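Local coordinates for melanin biosynthesis protein TyrA, putative (Shewanella oneidensis, PDB 2IIZ), which binds heme b and probably acts as a peroxidase of the dye-decolorizing (DyP-type) family, at residues 93-105 with 288-300. Sequence-based numbering, arbitrary orientation.
Sequences NREAPAIEYDLFV and MHFTSALTGSSFF
Phe299 lays one face of its ring under CB of Phe104, which sits 3.7 Å from the ring centroid in a CH-pi contact. The two rings meet obliquely, their planes at 32°. Phe104 has chi1 176°, which sends its ring away from the backbone nitrogen and brings CD2 within 4.0 Å of Phe299 CE2. Phe299 CZ lies near the plane of the Tyr101 ring, at its edge, and Tyr101 O comes 3.5 Å from Phe299 CE1. Met26 of strand 21-29 touches all three aromatic side chains. An alanine in place of Phe299 would probably open a gap under Phe104 CB and leave the edge of the Tyr101 ring without CZ beside it.

The hydroxyl of Ser297 lies near the plane of the Tyr101 ring. It donates to Ile99 O, with OG 2.7 Å from that oxygen and nearly in line with the carbonyl. Ile99 N in turn donates to Gly296 O at 2.8 Å, from above the carbonyl plane. Glu100 bends at chi2 (-81°) and brings OE1 within 2.9 Å of Ser298 N, where it accepts the N-H bond on its syn lone pair. OE2 takes the amide of Phe86. One water donates to both Pro97 O and Thr295 O.

At the far end, in one of its two conformers, the CE methyl of selenomethionine Met288 reaches Arg94 CB at 3.6 Å. The guanidinium looks elsewhere, to Glu91 and Val276 O.

The loop between strands 94-96 and 103-109 runs along strand 291-301 of the large antiparallel sheet shared by the N- and C-terminal Dyp-type peroxidase regions. Strand 61-67 separates 103-109 from 291-301, and Thr291 touches the heme. Beside the apolar aromatic cluster, three direct bonds, from Ile99 N, Ser297 OG and Ser298 N, would probably limit sliding of the loop.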
loop_
_atom_site.group_PDB
_atom_site.type_symbol
_atom_site.label_atom_id
_atom_site.label_comp_id
_atom_site.label_asym_id
_atom_site.label_seq_id
_atom_site.Cartn_x
_atom_site.Cartn_y
_atom_site.Cartn_z
ATOM N N ASN A 93 -2.026 19.549 -23.997
ATOM C CA ASN A 93 -2.275 18.886 -22.714
ATOM C C ASN A 93 -1.144 17.946 -22.296
ATOM O O ASN A 93 -1.236 17.293 -21.262
ATOM C CB ASN A 93 -3.569 18.037 -22.768
ATOM C CG ASN A 93 -4.826 18.871 -22.879
ATOM O OD1 ASN A 93 -4.834 20.052 -22.522
ATOM N ND2 ASN A 93 -5.907 18.258 -23.383
ATOM N N ARG A 94 -0.087 17.853 -23.088
ATOM C CA ARG A 94 0.982 16.907 -22.793
ATOM C C ARG A 94 2.044 17.634 -21.987
ATOM O O ARG A 94 2.930 18.286 -22.555
ATOM C CB ARG A 94 1.562 16.311 -24.074
ATOM C CG ARG A 94 0.522 15.599 -24.950
ATOM C CD ARG A 94 1.151 15.019 -26.214
ATOM N NE ARG A 94 1.763 16.066 -27.038
ATOM C CZ ARG A 94 1.084 16.876 -27.840
ATOM N NH1 ARG A 94 -0.241 16.768 -27.931
ATOM N NH2 ARG A 94 1.730 17.803 -28.546
ATOM N N GLU A 95 1.933 17.511 -20.661
ATOM C CA GLU A 95 2.774 18.245 -19.723
ATOM C C GLU A 95 3.689 17.301 -18.965
ATOM O O GLU A 95 3.238 16.297 -18.406
ATOM C CB GLU A 95 1.917 19.010 -18.714
ATOM C CG GLU A 95 2.668 20.180 -18.074
ATOM C CD GLU A 95 1.819 20.993 -17.100
ATOM O OE1 GLU A 95 0.719 21.457 -17.489
ATOM O OE2 GLU A 95 2.260 21.166 -15.944
ATOM N N ALA A 96 4.971 17.636 -18.952
ATOM C CA ALA A 96 5.976 16.934 -18.162
ATOM C C ALA A 96 6.612 17.965 -17.231
ATOM O O ALA A 96 7.609 18.607 -17.598
ATOM C CB ALA A 96 7.023 16.322 -19.070
ATOM N N PRO A 97 6.035 18.129 -16.026
ATOM C CA PRO A 97 6.515 19.139 -15.094
ATOM C C PRO A 97 7.782 18.667 -14.359
ATOM O O PRO A 97 8.088 17.466 -14.338
ATOM C CB PRO A 97 5.335 19.315 -14.126
ATOM C CG PRO A 97 4.669 18.012 -14.097
ATOM C CD PRO A 97 4.900 17.370 -15.466
ATOM N N ALA A 98 8.500 19.621 -13.776
ATOM C CA ALA A 98 9.669 19.358 -12.968
ATOM C C ALA A 98 9.320 19.690 -11.538
ATOM O O ALA A 98 8.807 20.772 -11.245
ATOM C CB ALA A 98 10.844 20.210 -13.433
ATOM N N ILE A 99 9.603 18.739 -10.657
ATOM C CA ILE A 99 9.409 18.862 -9.219
ATOM C C ILE A 99 10.534 18.031 -8.618
ATOM O O ILE A 99 10.490 16.799 -8.647
ATOM C CB ILE A 99 8.040 18.311 -8.776
ATOM C CG1 ILE A 99 6.902 19.133 -9.408
ATOM C CG2 ILE A 99 7.903 18.369 -7.260
ATOM C CD1 ILE A 99 5.481 18.604 -9.131
ATOM N N GLU A 100 11.538 18.706 -8.083
ATOM C CA GLU A 100 12.757 18.063 -7.653
ATOM C C GLU A 100 12.698 17.834 -6.157
ATOM O O GLU A 100 12.047 18.615 -5.439
ATOM C CB GLU A 100 13.958 18.945 -7.967
ATOM C CG GLU A 100 13.996 19.480 -9.404
ATOM C CD GLU A 100 14.535 18.501 -10.415
ATOM O OE1 GLU A 100 14.777 17.316 -10.086
ATOM O OE2 GLU A 100 14.723 18.936 -11.562
ATOM N N TYR A 101 13.380 16.767 -5.714
ATOM C CA TYR A 101 13.515 16.402 -4.295
ATOM C C TYR A 101 14.997 16.190 -3.992
ATOM O O TYR A 101 15.736 15.729 -4.863
ATOM C CB TYR A 101 12.740 15.116 -3.970
ATOM C CG TYR A 101 11.281 15.182 -4.362
ATOM C CD1 TYR A 101 10.347 15.803 -3.534
ATOM C CD2 TYR A 101 10.835 14.625 -5.567
ATOM C CE1 TYR A 101 9.005 15.870 -3.891
ATOM C CE2 TYR A 101 9.498 14.683 -5.938
ATOM C CZ TYR A 101 8.586 15.309 -5.094
ATOM O OH TYR A 101 7.259 15.376 -5.446
ATOM N N ASP A 102 15.415 16.524 -2.766
ATOM C CA ASP A 102 16.824 16.429 -2.354
ATOM C C ASP A 102 17.361 14.994 -2.341
ATOM O O ASP A 102 18.489 14.735 -2.777
ATOM C CB ASP A 102 17.028 17.047 -0.961
ATOM C CG ASP A 102 16.857 18.558 -0.951
ATOM O OD1 ASP A 102 16.694 19.170 -2.029
ATOM O OD2 ASP A 102 16.882 19.134 0.147
ATOM N N LEU A 103 16.551 14.074 -1.834
ATOM C CA LEU A 103 16.944 12.676 -1.728
ATOM C C LEU A 103 15.809 11.736 -2.078
ATOM O O LEU A 103 14.639 11.992 -1.758
ATOM C CB LEU A 103 17.401 12.356 -0.312
ATOM C CG LEU A 103 18.636 13.068 0.216
ATOM C CD1 LEU A 103 18.766 12.734 1.691
ATOM C CD2 LEU A 103 19.893 12.647 -0.539
ATOM N N PHE A 104 16.190 10.642 -2.731
ATOM C CA PHE A 104 15.283 9.588 -3.133
ATOM C C PHE A 104 15.846 8.269 -2.605
ATOM O O PHE A 104 17.026 7.942 -2.825
ATOM C CB PHE A 104 15.167 9.584 -4.657
ATOM C CG PHE A 104 14.312 8.470 -5.230
ATOM C CD1 PHE A 104 13.161 8.027 -4.591
ATOM C CD2 PHE A 104 14.664 7.877 -6.431
ATOM C CE1 PHE A 104 12.392 7.014 -5.134
ATOM C CE2 PHE A 104 13.903 6.871 -6.972
ATOM C CZ PHE A 104 12.758 6.437 -6.317
ATOM N N VAL A 105 14.985 7.530 -1.902
ATOM C CA VAL A 105 15.293 6.202 -1.431
ATOM C C VAL A 105 14.337 5.239 -2.122
ATOM O O VAL A 105 13.103 5.276 -1.914
ATOM C CB VAL A 105 15.145 6.083 0.107
ATOM C CG1 VAL A 105 15.369 4.665 0.562
ATOM C CG2 VAL A 105 16.125 6.995 0.813
HETATM N N MSE A 288 -0.025 9.448 -24.219
HETATM C CA MSE A 288 -0.081 10.626 -23.373
HETATM C C MSE A 288 -1.492 11.225 -23.289
HETATM O O MSE A 288 -1.758 12.080 -22.428
HETATM C CB MSE A 288 0.914 11.682 -23.857
HETATM C CG MSE A 288 2.365 11.250 -23.756
HETATM SE SE MSE A 288 3.602 12.757 -23.835
HETATM C CE MSE A 288 3.164 13.667 -22.142
ATOM N N HIS A 289 -2.404 10.784 -24.158
ATOM C CA HIS A 289 -3.806 11.238 -24.046
ATOM C C HIS A 289 -4.515 10.540 -22.902
ATOM O O HIS A 289 -5.686 10.814 -22.657
ATOM C CB HIS A 289 -4.603 10.942 -25.311
ATOM C CG HIS A 289 -4.021 11.519 -26.556
ATOM N ND1 HIS A 289 -4.331 11.029 -27.802
ATOM C CD2 HIS A 289 -3.154 12.543 -26.756
ATOM C CE1 HIS A 289 -3.682 11.730 -28.721
ATOM N NE2 HIS A 289 -2.960 12.653 -28.112
ATOM N N PHE A 290 -3.824 9.637 -22.207
ATOM C CA PHE A 290 -4.503 8.724 -21.260
ATOM C C PHE A 290 -3.930 8.702 -19.845
ATOM O O PHE A 290 -4.477 8.017 -18.965
ATOM C CB PHE A 290 -4.546 7.312 -21.860
ATOM C CG PHE A 290 -5.305 7.255 -23.165
ATOM C CD1 PHE A 290 -6.672 7.078 -23.167
ATOM C CD2 PHE A 290 -4.647 7.400 -24.376
ATOM C CE1 PHE A 290 -7.389 7.036 -24.346
ATOM C CE2 PHE A 290 -5.342 7.362 -25.569
ATOM C CZ PHE A 290 -6.727 7.175 -25.558
ATOM N N THR A 291 -2.843 9.449 -19.641
ATOM C CA THR A 291 -2.173 9.526 -18.353
ATOM C C THR A 291 -1.500 10.859 -18.242
ATOM O O THR A 291 -1.175 11.454 -19.258
ATOM C CB THR A 291 -1.126 8.428 -18.200
ATOM O OG1 THR A 291 -0.654 8.395 -16.850
ATOM C CG2 THR A 291 0.028 8.637 -19.165
ATOM N N SER A 292 -1.292 11.327 -17.015
ATOM C CA SER A 292 -0.675 12.632 -16.777
ATOM C C SER A 292 0.501 12.522 -15.825
ATOM O O SER A 292 0.367 11.962 -14.722
ATOM C CB SER A 292 -1.715 13.589 -16.199
ATOM O OG SER A 292 -2.920 13.526 -16.956
ATOM N N ALA A 293 1.654 13.052 -16.247
ATOM C CA ALA A 293 2.851 13.065 -15.389
ATOM C C ALA A 293 2.732 14.182 -14.336
ATOM O O ALA A 293 2.807 15.365 -14.668
ATOM C CB ALA A 293 4.123 13.247 -16.218
ATOM N N LEU A 294 2.542 13.801 -13.076
ATOM C CA LEU A 294 2.352 14.769 -11.998
ATOM C C LEU A 294 3.662 15.296 -11.415
ATOM O O LEU A 294 3.678 16.383 -10.825
ATOM C CB LEU A 294 1.525 14.141 -10.884
ATOM C CG LEU A 294 0.126 13.656 -11.274
ATOM C CD1 LEU A 294 -0.642 13.174 -10.037
ATOM C CD2 LEU A 294 -0.655 14.757 -11.984
ATOM N N THR A 295 4.753 14.535 -11.571
ATOM C CA THR A 295 6.068 14.960 -11.055
ATOM C C THR A 295 7.153 14.683 -12.069
ATOM O O THR A 295 6.948 13.898 -12.989
ATOM C CB THR A 295 6.423 14.235 -9.746
ATOM O OG1 THR A 295 6.647 12.836 -10.006
ATOM C CG2 THR A 295 5.301 14.419 -8.707
ATOM N N GLY A 296 8.301 15.329 -11.904
ATOM C CA GLY A 296 9.461 15.086 -12.773
ATOM C C GLY A 296 10.756 15.455 -12.081
ATOM O O GLY A 296 11.034 16.634 -11.906
ATOM N N SER A 297 11.543 14.444 -11.699
ATOM C CA SER A 297 12.689 14.617 -10.809
ATOM C C SER A 297 13.950 14.013 -11.418
ATOM O O SER A 297 13.912 12.873 -11.899
ATOM C CB SER A 297 12.433 13.915 -9.472
ATOM O OG SER A 297 11.184 14.251 -8.882
ATOM N N SER A 298 15.057 14.771 -11.393
ATOM C CA SER A 298 16.370 14.255 -11.781
ATOM C C SER A 298 17.207 13.955 -10.533
ATOM O O SER A 298 17.237 14.766 -9.594
ATOM C CB SER A 298 17.111 15.263 -12.672
ATOM O OG SER A 298 18.210 14.653 -13.337
ATOM N N PHE A 299 17.877 12.794 -10.530
ATOM C CA PHE A 299 18.756 12.374 -9.433
ATOM C C PHE A 299 20.045 11.764 -9.990
ATOM O O PHE A 299 20.142 11.434 -11.177
ATOM C CB PHE A 299 18.117 11.291 -8.549
ATOM C CG PHE A 299 16.750 11.615 -8.012
ATOM C CD1 PHE A 299 16.599 12.324 -6.828
ATOM C CD2 PHE A 299 15.612 11.190 -8.679
ATOM C CE1 PHE A 299 15.331 12.618 -6.324
ATOM C CE2 PHE A 299 14.340 11.472 -8.183
ATOM C CZ PHE A 299 14.200 12.189 -7.001
ATOM N N PHE A 300 21.036 11.612 -9.118
ATOM C CA PHE A 300 22.190 10.742 -9.386
ATOM C C PHE A 300 22.299 9.781 -8.212
ATOM O O PHE A 300 22.280 10.195 -7.055
ATOM C CB PHE A 300 23.499 11.530 -9.570
ATOM C CG PHE A 300 24.631 10.722 -10.201
ATOM C CD1 PHE A 300 24.679 10.510 -11.571
ATOM C CD2 PHE A 300 25.639 10.184 -9.422
ATOM C CE1 PHE A 300 25.709 9.774 -12.145
ATOM C CE2 PHE A 300 26.666 9.447 -9.989
ATOM C CZ PHE A 300 26.703 9.245 -11.350
HETATM O O HOH W 1 7.298 14.928 -15.441
HETATM O O HOH W 2 15.608 15.954 -7.665
#